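Local coordinates for 70 kDa protein (Xanthomonas sp., PDB 4B2N) that binds two c-type hemes and, as a processive rubber oxygenase, cleaves natural rubber with dioxygen, at residues D250-G253 with L254-L257; S389-C393 with H394-S398; P514-N518 with G519-N523. One frame throughout, in Å; residues are numbered along the deposited sequence.

Contact 1 of 3, residues D250-G253 with L254-L257; sequences DAIG and LISL. With HEC (heme c), chain C.
I252 and I255 pack together where a type I turn, D250 to G253, runs into the first turn of helix 253-261, against one face of heme c in chain C near its rim. The two isoleucines are angled across one another: CD1 of I252 touches CG1 of I255 at 3.7 Å, and the same methyl also rests on CBD of the heme. This follows from CG1 of I252 lying anti to the backbone N (chi1 -157°), which sends the longer branch toward both I255 and the propionate. The stem of I252 meets the propionate itself, its CB 3.6 Å from O1D, beside F301 and R432, which also belong to this heme site. A251 is turned to the porphyrin instead: its CB lies 3.6 Å from CHD, and a bound oxygen molecule is about 5 Å from this side chain. L254 is directed elsewhere, onto W600 of helix 599-607 and F317 of helix 312-319. Backbone bonds hold the turn and helix start together, beginning with G253 N to D250 O at 2.9 Å. I255 N donates to I252 O over 2.9 Å, and L257 N reaches G253 O at 3.0 Å.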
loop_
_atom_site.group_PDB
_atom_site.type_symbol
_atom_site.label_atom_id
_atom_site.label_comp_id
_atom_site.label_asym_id
_atom_site.label_seq_id
_atom_site.Cartn_x
_atom_site.Cartn_y
_atom_site.Cartn_z
ATOM N N ASP A 250 -5.480 -5.626 -6.609
ATOM C CA ASP A 250 -4.366 -5.927 -7.519
ATOM C C ASP A 250 -3.564 -4.649 -7.858
ATOM O O ASP A 250 -3.013 -4.539 -8.961
ATOM C CB ASP A 250 -4.852 -6.636 -8.778
ATOM C CG ASP A 250 -5.768 -5.784 -9.593
ATOM O OD1 ASP A 250 -5.885 -4.599 -9.230
ATOM O OD2 ASP A 250 -6.348 -6.239 -10.629
ATOM N N ALA A 251 -3.510 -3.699 -6.913
ATOM C CA ALA A 251 -2.813 -2.417 -7.158
ATOM C C ALA A 251 -1.395 -2.724 -7.707
ATOM O O ALA A 251 -0.956 -2.147 -8.711
ATOM C CB ALA A 251 -2.769 -1.522 -5.868
ATOM N N ILE A 252 -0.638 -3.571 -7.001
ATOM C CA ILE A 252 0.727 -3.825 -7.400
ATOM C C ILE A 252 0.889 -4.460 -8.815
ATOM O O ILE A 252 1.958 -4.311 -9.408
ATOM C CB ILE A 252 1.464 -4.689 -6.312
ATOM C CG1 ILE A 252 2.982 -4.509 -6.374
ATOM C CG2 ILE A 252 1.104 -6.131 -6.453
ATOM C CD1 ILE A 252 3.403 -3.074 -6.194
ATOM N N GLY A 253 -0.215 -5.046 -9.351
ATOM C CA GLY A 253 -0.288 -5.601 -10.745
ATOM C C GLY A 253 0.058 -4.494 -11.717
ATOM O O GLY A 253 0.483 -4.763 -12.858
ATOM N N LEU A 254 -0.053 -3.231 -11.263
ATOM C CA LEU A 254 0.244 -2.109 -12.186
ATOM C C LEU A 254 1.696 -2.177 -12.592
ATOM O O LEU A 254 2.019 -1.886 -13.709
ATOM C CB LEU A 254 0.097 -0.744 -11.528
ATOM C CG LEU A 254 -0.300 0.507 -12.369
ATOM C CD1 LEU A 254 0.109 1.841 -11.702
ATOM C CD2 LEU A 254 -0.079 0.547 -13.859
ATOM N N ILE A 255 2.554 -2.533 -11.646
ATOM C CA ILE A 255 3.971 -2.578 -11.915
ATOM C C ILE A 255 4.259 -3.507 -13.096
ATOM O O ILE A 255 5.096 -3.189 -13.918
ATOM C CB ILE A 255 4.784 -3.054 -10.655
ATOM C CG1 ILE A 255 4.578 -2.080 -9.505
ATOM C CG2 ILE A 255 6.298 -3.295 -11.002
ATOM C CD1 ILE A 255 5.081 -0.673 -9.761
ATOM N N SER A 256 3.626 -4.687 -13.118
ATOM C CA SER A 256 3.761 -5.659 -14.209
ATOM C C SER A 256 3.194 -5.121 -15.447
ATOM O O SER A 256 3.660 -5.474 -16.521
ATOM C CB SER A 256 2.980 -6.985 -13.946
ATOM O OG SER A 256 3.448 -7.587 -12.746
ATOM N N LEU A 257 2.153 -4.304 -15.336
ATOM C CA LEU A 257 1.517 -3.730 -16.561
ATOM C C LEU A 257 2.298 -2.602 -17.248
ATOM O O LEU A 257 2.242 -2.452 -18.469
ATOM C CB LEU A 257 0.064 -3.232 -16.290
ATOM C CG LEU A 257 -0.614 -2.518 -17.461
ATOM C CD1 LEU A 257 -0.930 -3.605 -18.495
ATOM C CD2 LEU A 257 -1.895 -1.749 -17.173
HETATM FE FE HEC C . -0.141 2.786 -2.808
HETATM C CHA HEC C . 2.371 0.655 -1.656
HETATM C CHB HEC C . 1.933 5.563 -2.219
HETATM C CHC HEC C . -2.296 4.926 -4.592
HETATM C CHD HEC C . -2.375 0.270 -2.828
HETATM N NA HEC C . 1.673 3.070 -2.162
HETATM C C1A HEC C . 2.529 2.097 -1.562
HETATM C C2A HEC C . 3.679 2.678 -0.886
HETATM C C3A HEC C . 3.595 4.093 -1.034
HETATM C C4A HEC C . 2.353 4.294 -1.790
HETATM C CMA HEC C . 4.530 5.136 -0.455
HETATM C CAA HEC C . 4.825 1.964 -0.124
HETATM C CBA HEC C . 4.266 1.622 1.259
HETATM C CGA HEC C . 5.212 0.754 2.069
HETATM O O1A HEC C . 5.796 -0.265 1.562
HETATM O O2A HEC C . 5.284 1.078 3.257
HETATM N NB HEC C . -0.098 4.753 -3.367
HETATM C C1B HEC C . 0.725 5.735 -2.982
HETATM C C2B HEC C . 0.426 7.061 -3.504
HETATM C C3B HEC C . -0.784 6.874 -4.206
HETATM C C4B HEC C . -1.067 5.456 -4.012
HETATM C CMB HEC C . 1.298 8.226 -3.254
HETATM C CAB HEC C . -1.586 7.848 -5.027
HETATM C CBB HEC C . -0.913 8.363 -6.167
HETATM N NC HEC C . -1.970 2.725 -3.568
HETATM C C1C HEC C . -2.765 3.594 -4.294
HETATM C C2C HEC C . -4.114 3.053 -4.598
HETATM C C3C HEC C . -4.084 1.666 -4.087
HETATM C C4C HEC C . -2.764 1.507 -3.481
HETATM C CMC HEC C . -5.182 3.823 -5.367
HETATM C CAC HEC C . -5.149 0.614 -4.155
HETATM C CBC HEC C . -5.873 0.499 -5.345
HETATM N ND HEC C . 0.007 0.809 -2.341
HETATM C C1D HEC C . -1.008 -0.050 -2.420
HETATM C C2D HEC C . -0.671 -1.376 -2.014
HETATM C C3D HEC C . 0.715 -1.260 -1.687
HETATM C C4D HEC C . 1.046 0.137 -1.947
HETATM C CMD HEC C . -1.489 -2.614 -1.922
HETATM C CAD HEC C . 1.585 -2.410 -1.319
HETATM C CBD HEC C . 1.860 -2.990 -2.761
HETATM C CGD HEC C . 2.649 -4.273 -2.645
HETATM O O1D HEC C . 2.085 -5.387 -2.789
HETATM O O2D HEC C . 3.872 -4.146 -2.299
#

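Contact 2 of 3, residues S389-C393 with H394-S398; sequences SCASC and HGVYS. With HEC (heme c), chain D.
C390 and H394, one helical turn apart, belong to the CXXCH heme-binding motif of c-type cytochromes, here C390-A391-S392-C393-H394. Covalent links come first: SG of C390 is joined to CAB of heme c in chain D, and SG of C393 to CAC at 2.0 Å, so two thioether arms hold two adjacent pyrroles of one porphyrin. With SG beside the backbone N (chi1 -51° in C390 and -66° in C393), each sulfur meets its heme side-chain carbon.

Metal coordination comes next. NE2 of H394 binds the heme iron at 2.0 Å, and H641 supplies the second axial nitrogen. At the other end of the imidazole ND1 is hydrogen-bonded to P504 O, which restrains rotation about the NE2-iron bond and would probably make NE2 a stronger electron donor to the iron.

Backbone hydrogen bonds wind the motif into a short helix. C390 O, which lies at the edge of the H394 ring, takes H394 N at 2.8 Å and also C393 N. G395 N follows with a bond to A391 O at 3.1 Å; G395 then leaves the helix with positive phi.

At the start of the helix S389 OG caps the turn by a weak bond from S392 N, and it is also hydrogen-bonded to N387. Separately, S392 OG donates to a lone pair of S389 O at 2.6 Å. S389 O also sits 3.4 Å from the heme methyl CMC.

Apolar and weak contacts finish the turn. The methyl of A391 approaches CG2 of V396 only loosely, at 4.4 Å, and the CA of A391 makes a C-H...O contact of 3.4 Å with G395 O.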
loop_
_atom_site.group_PDB
_atom_site.type_symbol
_atom_site.label_atom_id
_atom_site.label_comp_id
_atom_site.label_asym_id
_atom_site.label_seq_id
_atom_site.Cartn_x
_atom_site.Cartn_y
_atom_site.Cartn_z
ATOM N N SER A 389 13.639 -13.303 18.552
ATOM C CA SER A 389 12.532 -12.524 19.132
ATOM C C SER A 389 11.788 -11.721 18.076
ATOM O O SER A 389 12.247 -11.629 16.925
ATOM C CB SER A 389 13.057 -11.564 20.182
ATOM O OG SER A 389 13.792 -10.530 19.561
ATOM N N CYS A 390 10.621 -11.169 18.441
ATOM C CA CYS A 390 9.909 -10.232 17.505
ATOM C C CYS A 390 10.850 -9.174 16.992
ATOM O O CYS A 390 10.850 -8.817 15.798
ATOM C CB CYS A 390 8.855 -9.473 18.273
ATOM S SG CYS A 390 7.730 -10.479 19.258
ATOM N N ALA A 391 11.649 -8.675 17.925
ATOM C CA ALA A 391 12.645 -7.636 17.639
ATOM C C ALA A 391 13.653 -8.009 16.578
ATOM O O ALA A 391 14.053 -7.138 15.827
ATOM C CB ALA A 391 13.338 -7.203 18.905
ATOM N N SER A 392 14.065 -9.291 16.510
ATOM C CA SER A 392 15.027 -9.746 15.503
ATOM C C SER A 392 14.556 -9.596 14.064
ATOM O O SER A 392 15.314 -9.836 13.158
ATOM C CB SER A 392 15.437 -11.234 15.728
ATOM O OG SER A 392 14.336 -12.113 15.539
ATOM N N CYS A 393 13.299 -9.247 13.846
ATOM C CA CYS A 393 12.806 -9.008 12.472
ATOM C C CYS A 393 12.194 -7.674 12.441
ATOM O O CYS A 393 12.547 -6.854 11.604
ATOM C CB CYS A 393 11.721 -9.999 12.062
ATOM S SG CYS A 393 12.442 -11.650 11.980
ATOM N N HIS A 394 11.226 -7.448 13.333
ATOM C CA HIS A 394 10.446 -6.225 13.237
ATOM C C HIS A 394 11.185 -4.934 13.591
ATOM O O HIS A 394 10.903 -3.847 13.066
ATOM C CB HIS A 394 9.188 -6.370 14.062
ATOM C CG HIS A 394 8.173 -7.234 13.430
ATOM N ND1 HIS A 394 7.279 -6.764 12.489
ATOM C CD2 HIS A 394 7.848 -8.534 13.664
ATOM C CE1 HIS A 394 6.451 -7.767 12.141
ATOM N NE2 HIS A 394 6.800 -8.857 12.843
ATOM N N GLY A 395 12.151 -5.024 14.489
ATOM C CA GLY A 395 12.771 -3.811 15.002
ATOM C C GLY A 395 12.817 -3.729 16.507
ATOM O O GLY A 395 11.997 -4.359 17.200
ATOM N N VAL A 396 13.739 -2.909 17.012
ATOM C CA VAL A 396 13.833 -2.635 18.456
ATOM C C VAL A 396 13.114 -1.336 18.850
ATOM O O VAL A 396 13.428 -0.253 18.321
ATOM C CB VAL A 396 15.323 -2.489 18.861
ATOM C CG1 VAL A 396 15.441 -2.096 20.331
ATOM C CG2 VAL A 396 16.076 -3.787 18.598
ATOM N N TYR A 397 12.121 -1.455 19.751
ATOM C CA TYR A 397 11.275 -0.324 20.107
ATOM C C TYR A 397 11.636 0.259 21.453
ATOM O O TYR A 397 11.446 1.430 21.652
ATOM C CB TYR A 397 9.771 -0.671 20.106
ATOM C CG TYR A 397 9.285 -1.064 18.739
ATOM C CD1 TYR A 397 9.515 -0.251 17.651
ATOM C CD2 TYR A 397 8.654 -2.277 18.541
ATOM C CE1 TYR A 397 9.124 -0.644 16.360
ATOM C CE2 TYR A 397 8.289 -2.721 17.279
ATOM C CZ TYR A 397 8.500 -1.890 16.193
ATOM O OH TYR A 397 8.122 -2.334 14.960
ATOM N N SER A 398 12.073 -0.585 22.375
ATOM C CA SER A 398 12.273 -0.228 23.770
ATOM C C SER A 398 13.545 0.628 23.872
ATOM O O SER A 398 14.627 0.187 23.381
ATOM C CB SER A 398 12.397 -1.524 24.575
ATOM O OG SER A 398 13.383 -1.429 25.579
HETATM FE FE HEC D . 6.013 -10.714 12.693
HETATM C CHA HEC D . 3.915 -9.711 10.137
HETATM C CHB HEC D . 3.919 -9.164 15.129
HETATM C CHC HEC D . 7.776 -12.112 15.265
HETATM C CHD HEC D . 8.534 -11.238 10.452
HETATM N NA HEC D . 4.348 -9.566 12.622
HETATM C C1A HEC D . 3.520 -9.382 11.487
HETATM C C2A HEC D . 2.284 -8.684 11.832
HETATM C C3A HEC D . 2.295 -8.515 13.296
HETATM C C4A HEC D . 3.528 -9.129 13.743
HETATM C CMA HEC D . 1.227 -7.821 14.113
HETATM C CAA HEC D . 1.232 -8.120 10.880
HETATM C CBA HEC D . 1.883 -6.746 10.480
HETATM C CGA HEC D . 1.105 -6.094 9.325
HETATM O O1A HEC D . 0.199 -6.784 8.791
HETATM O O2A HEC D . 1.295 -4.891 8.916
HETATM N NB HEC D . 5.830 -10.635 14.844
HETATM C C1B HEC D . 4.990 -9.997 15.658
HETATM C C2B HEC D . 5.204 -10.192 17.096
HETATM C C3B HEC D . 6.362 -11.105 17.121
HETATM C C4B HEC D . 6.652 -11.299 15.710
HETATM C CMB HEC D . 4.409 -9.575 18.223
HETATM C CAB HEC D . 7.051 -11.732 18.314
HETATM C CBB HEC D . 6.258 -12.650 19.009
HETATM N NC HEC D . 7.828 -11.381 12.871
HETATM C C1C HEC D . 8.389 -12.094 13.968
HETATM C C2C HEC D . 9.657 -12.758 13.690
HETATM C C3C HEC D . 9.879 -12.491 12.291
HETATM C C4C HEC D . 8.697 -11.730 11.799
HETATM C CMC HEC D . 10.539 -13.545 14.647
HETATM C CAC HEC D . 11.065 -12.985 11.517
HETATM C CBC HEC D . 11.476 -14.266 11.464
HETATM N ND HEC D . 6.217 -10.442 10.740
HETATM C C1D HEC D . 7.237 -10.757 9.950
HETATM C C2D HEC D . 7.084 -10.555 8.516
HETATM C C3D HEC D . 5.712 -10.117 8.407
HETATM C C4D HEC D . 5.274 -10.110 9.799
HETATM C CMD HEC D . 8.088 -10.779 7.414
HETATM C CAD HEC D . 4.969 -9.747 7.144
HETATM C CBD HEC D . 4.187 -11.014 6.764
HETATM C CGD HEC D . 3.335 -10.822 5.531
HETATM O O1D HEC D . 3.418 -11.581 4.557
HETATM O O2D HEC D . 2.604 -9.854 5.561
#

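Contact 3 of 3, residues P514-N518 with G519-N523; sequences PYFHN and GSVPN. With HEC (heme c), chain D.
F516 and V521 pack against each other inside a tight hairpin-like loop that holds the propionates of heme c in chain D by hydrogen bonds. Starting at CB, F516 lies 3.5 Å from O2D of the D-ring propionate. CG stands anti to the carbonyl carbon (chi1 -60°), and the ring then extends between heme and loop. Its CD1-CE1 side is presented to the porphyrin, with CE1 3.7 Å from the meso carbon CHA and the heme rim near the ring plane. The other side belongs to the protein: CD2 touches CG2 of V521 at 3.6 Å, and CE2 meets the same methyl. CD2 also has OG of S520 at 4.0 Å by the ring edge. The F516 ring also meets the ring of the axial ligand H641, their planes about 40° apart.

The backbone sets this placement. F516 N donates to O1A of the A-ring propionate at 2.8 Å, and H517 grips the D-ring propionate with a very short bond from ND1 to O1D and a weak one from its backbone N to O2D. Y515 pairs with V521 in a single antiparallel hydrogen-bonded bridge, Y515 N to V521 O being 2.8 Å; S520 and V521 both face Y515, a classic beta bulge. G519 N to F516 O closes the type I turn; just after it, S520 OG donates back to N518 OD1 at 2.6 Å, tilted 30° from the amide carbonyl plane, while N518 ND2 bonds to the carbonyls of G635 and D637.

The loop lies between strand 500-502 and helix 524-528: V527 of that helix packs on Y515, F516 and V521, W537 of strand 536-538 on P514 and P522, and Y629 of strand 629-630 on N518 and S520.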
loop_
_atom_site.group_PDB
_atom_site.type_symbol
_atom_site.label_atom_id
_atom_site.label_comp_id
_atom_site.label_asym_id
_atom_site.label_seq_id
_atom_site.Cartn_x
_atom_site.Cartn_y
_atom_site.Cartn_z
ATOM N N PRO A 514 -7.176 -5.905 9.178
ATOM C CA PRO A 514 -6.514 -7.211 9.350
ATOM C C PRO A 514 -5.033 -7.223 8.898
ATOM O O PRO A 514 -4.515 -6.235 8.305
ATOM C CB PRO A 514 -7.347 -8.112 8.440
ATOM C CG PRO A 514 -7.832 -7.205 7.294
ATOM C CD PRO A 514 -8.051 -5.874 7.968
ATOM N N TYR A 515 -4.322 -8.308 9.250
ATOM C CA TYR A 515 -2.873 -8.323 9.161
ATOM C C TYR A 515 -2.305 -9.215 8.012
ATOM O O TYR A 515 -3.032 -10.076 7.461
ATOM C CB TYR A 515 -2.297 -8.785 10.533
ATOM C CG TYR A 515 -2.728 -7.827 11.623
ATOM C CD1 TYR A 515 -2.190 -6.538 11.686
ATOM C CD2 TYR A 515 -3.733 -8.182 12.537
ATOM C CE1 TYR A 515 -2.611 -5.649 12.675
ATOM C CE2 TYR A 515 -4.158 -7.310 13.540
ATOM C CZ TYR A 515 -3.568 -6.020 13.591
ATOM O OH TYR A 515 -3.941 -5.074 14.483
ATOM N N PHE A 516 -0.993 -9.093 7.780
ATOM C CA PHE A 516 -0.256 -9.693 6.706
ATOM C C PHE A 516 -0.542 -8.988 5.394
ATOM O O PHE A 516 -1.516 -8.254 5.271
ATOM C CB PHE A 516 -0.478 -11.219 6.561
ATOM C CG PHE A 516 -0.088 -11.988 7.787
ATOM C CD1 PHE A 516 0.828 -11.464 8.682
ATOM C CD2 PHE A 516 -0.627 -13.254 8.012
ATOM C CE1 PHE A 516 1.214 -12.168 9.829
ATOM C CE2 PHE A 516 -0.268 -13.991 9.145
ATOM C CZ PHE A 516 0.663 -13.434 10.044
ATOM N N HIS A 517 0.309 -9.254 4.426
ATOM C CA HIS A 517 0.284 -8.494 3.163
ATOM C C HIS A 517 -0.999 -8.677 2.406
ATOM O O HIS A 517 -1.257 -7.902 1.521
ATOM C CB HIS A 517 1.492 -8.843 2.323
ATOM C CG HIS A 517 1.483 -10.253 1.818
ATOM N ND1 HIS A 517 1.989 -11.339 2.553
ATOM C CD2 HIS A 517 1.045 -10.765 0.619
ATOM C CE1 HIS A 517 1.855 -12.456 1.796
ATOM N NE2 HIS A 517 1.274 -12.105 0.621
ATOM N N ASN A 518 -1.780 -9.721 2.704
ATOM C CA ASN A 518 -3.063 -9.924 2.028
ATOM C C ASN A 518 -4.317 -9.610 2.908
ATOM O O ASN A 518 -5.447 -9.952 2.530
ATOM C CB ASN A 518 -3.167 -11.362 1.458
ATOM C CG ASN A 518 -3.018 -12.440 2.569
ATOM O OD1 ASN A 518 -2.862 -12.091 3.737
ATOM N ND2 ASN A 518 -2.913 -13.710 2.173
ATOM N N GLY A 519 -4.092 -8.996 4.071
ATOM C CA GLY A 519 -5.117 -8.651 5.051
ATOM C C GLY A 519 -5.947 -9.861 5.426
ATOM O O GLY A 519 -7.172 -9.777 5.565
ATOM N N SER A 520 -5.312 -10.992 5.677
ATOM C CA SER A 520 -6.049 -12.266 5.854
ATOM C C SER A 520 -6.344 -12.641 7.295
ATOM O O SER A 520 -7.210 -13.483 7.528
ATOM C CB SER A 520 -5.285 -13.447 5.258
ATOM O OG SER A 520 -3.932 -13.473 5.710
ATOM N N VAL A 521 -5.632 -12.047 8.234
ATOM C CA VAL A 521 -5.811 -12.404 9.631
ATOM C C VAL A 521 -6.487 -11.266 10.451
ATOM O O VAL A 521 -5.960 -10.174 10.554
ATOM C CB VAL A 521 -4.485 -12.758 10.252
ATOM C CG1 VAL A 521 -4.704 -13.095 11.749
ATOM C CG2 VAL A 521 -3.906 -13.884 9.423
ATOM N N PRO A 522 -7.668 -11.540 11.051
ATOM C CA PRO A 522 -8.447 -10.375 11.490
ATOM C C PRO A 522 -7.972 -9.761 12.778
ATOM O O PRO A 522 -8.354 -8.643 13.065
ATOM C CB PRO A 522 -9.842 -10.957 11.717
ATOM C CG PRO A 522 -9.566 -12.400 12.097
ATOM C CD PRO A 522 -8.427 -12.800 11.177
ATOM N N ASN A 523 -7.159 -10.470 13.573
ATOM C CA ASN A 523 -6.685 -9.837 14.808
ATOM C C ASN A 523 -5.276 -10.225 15.184
ATOM O O ASN A 523 -4.681 -11.143 14.615
ATOM C CB ASN A 523 -7.680 -9.991 16.001
ATOM C CG ASN A 523 -7.962 -11.448 16.369
ATOM O OD1 ASN A 523 -9.096 -11.820 16.881
ATOM N ND2 ASN A 523 -6.989 -12.282 16.146
HETATM FE FE HEC D . 6.013 -10.714 12.693
HETATM C CHA HEC D . 3.915 -9.711 10.137
HETATM C CHB HEC D . 3.919 -9.164 15.129
HETATM C CHC HEC D . 7.776 -12.112 15.265
HETATM C CHD HEC D . 8.534 -11.238 10.452
HETATM N NA HEC D . 4.348 -9.566 12.622
HETATM C C1A HEC D . 3.520 -9.382 11.487
HETATM C C2A HEC D . 2.284 -8.684 11.832
HETATM C C3A HEC D . 2.295 -8.515 13.296
HETATM C C4A HEC D . 3.528 -9.129 13.743
HETATM C CMA HEC D . 1.227 -7.821 14.113
HETATM C CAA HEC D . 1.232 -8.120 10.880
HETATM C CBA HEC D . 1.883 -6.746 10.480
HETATM C CGA HEC D . 1.105 -6.094 9.325
HETATM O O1A HEC D . 0.199 -6.784 8.791
HETATM O O2A HEC D . 1.295 -4.891 8.916
HETATM N NB HEC D . 5.830 -10.635 14.844
HETATM C C1B HEC D . 4.990 -9.997 15.658
HETATM C C2B HEC D . 5.204 -10.192 17.096
HETATM C C3B HEC D . 6.362 -11.105 17.121
HETATM C C4B HEC D . 6.652 -11.299 15.710
HETATM C CMB HEC D . 4.409 -9.575 18.223
HETATM C CAB HEC D . 7.051 -11.732 18.314
HETATM C CBB HEC D . 6.258 -12.650 19.009
HETATM N NC HEC D . 7.828 -11.381 12.871
HETATM C C1C HEC D . 8.389 -12.094 13.968
HETATM C C2C HEC D . 9.657 -12.758 13.690
HETATM C C3C HEC D . 9.879 -12.491 12.291
HETATM C C4C HEC D . 8.697 -11.730 11.799
HETATM C CMC HEC D . 10.539 -13.545 14.647
HETATM C CAC HEC D . 11.065 -12.985 11.517
HETATM C CBC HEC D . 11.476 -14.266 11.464
HETATM N ND HEC D . 6.217 -10.442 10.740
HETATM C C1D HEC D . 7.237 -10.757 9.950
HETATM C C2D HEC D . 7.084 -10.555 8.516
HETATM C C3D HEC D . 5.712 -10.117 8.407
HETATM C C4D HEC D . 5.274 -10.110 9.799
HETATM C CMD HEC D . 8.088 -10.779 7.414
HETATM C CAD HEC D . 4.969 -9.747 7.144
HETATM C CBD HEC D . 4.187 -11.014 6.764
HETATM C CGD HEC D . 3.335 -10.822 5.531
HETATM O O1D HEC D . 3.418 -11.581 4.557
HETATM O O2D HEC D . 2.604 -9.854 5.561
#

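Along the chain the contacts follow in order and none touches another. Contact 1 opens helix 253-261, contact 2 forms helix 391-394 and contact 3 is the loop before helix 524-528; they share no helix or sheet. Contact 1 borders the heme of chain C; contacts 2 and 3 share the heme of chain D, the former holding its thioethers and an axial histidine, the latter its propionates. Centres of contacts 1 and 2 are about 31 Å apart, and that of contact 3 about 20 Å from each. The H517 side chain, about 6 Å from the heme of chain C and close to W302, lies near both cofactors, which might favour electron exchange, though no path is established.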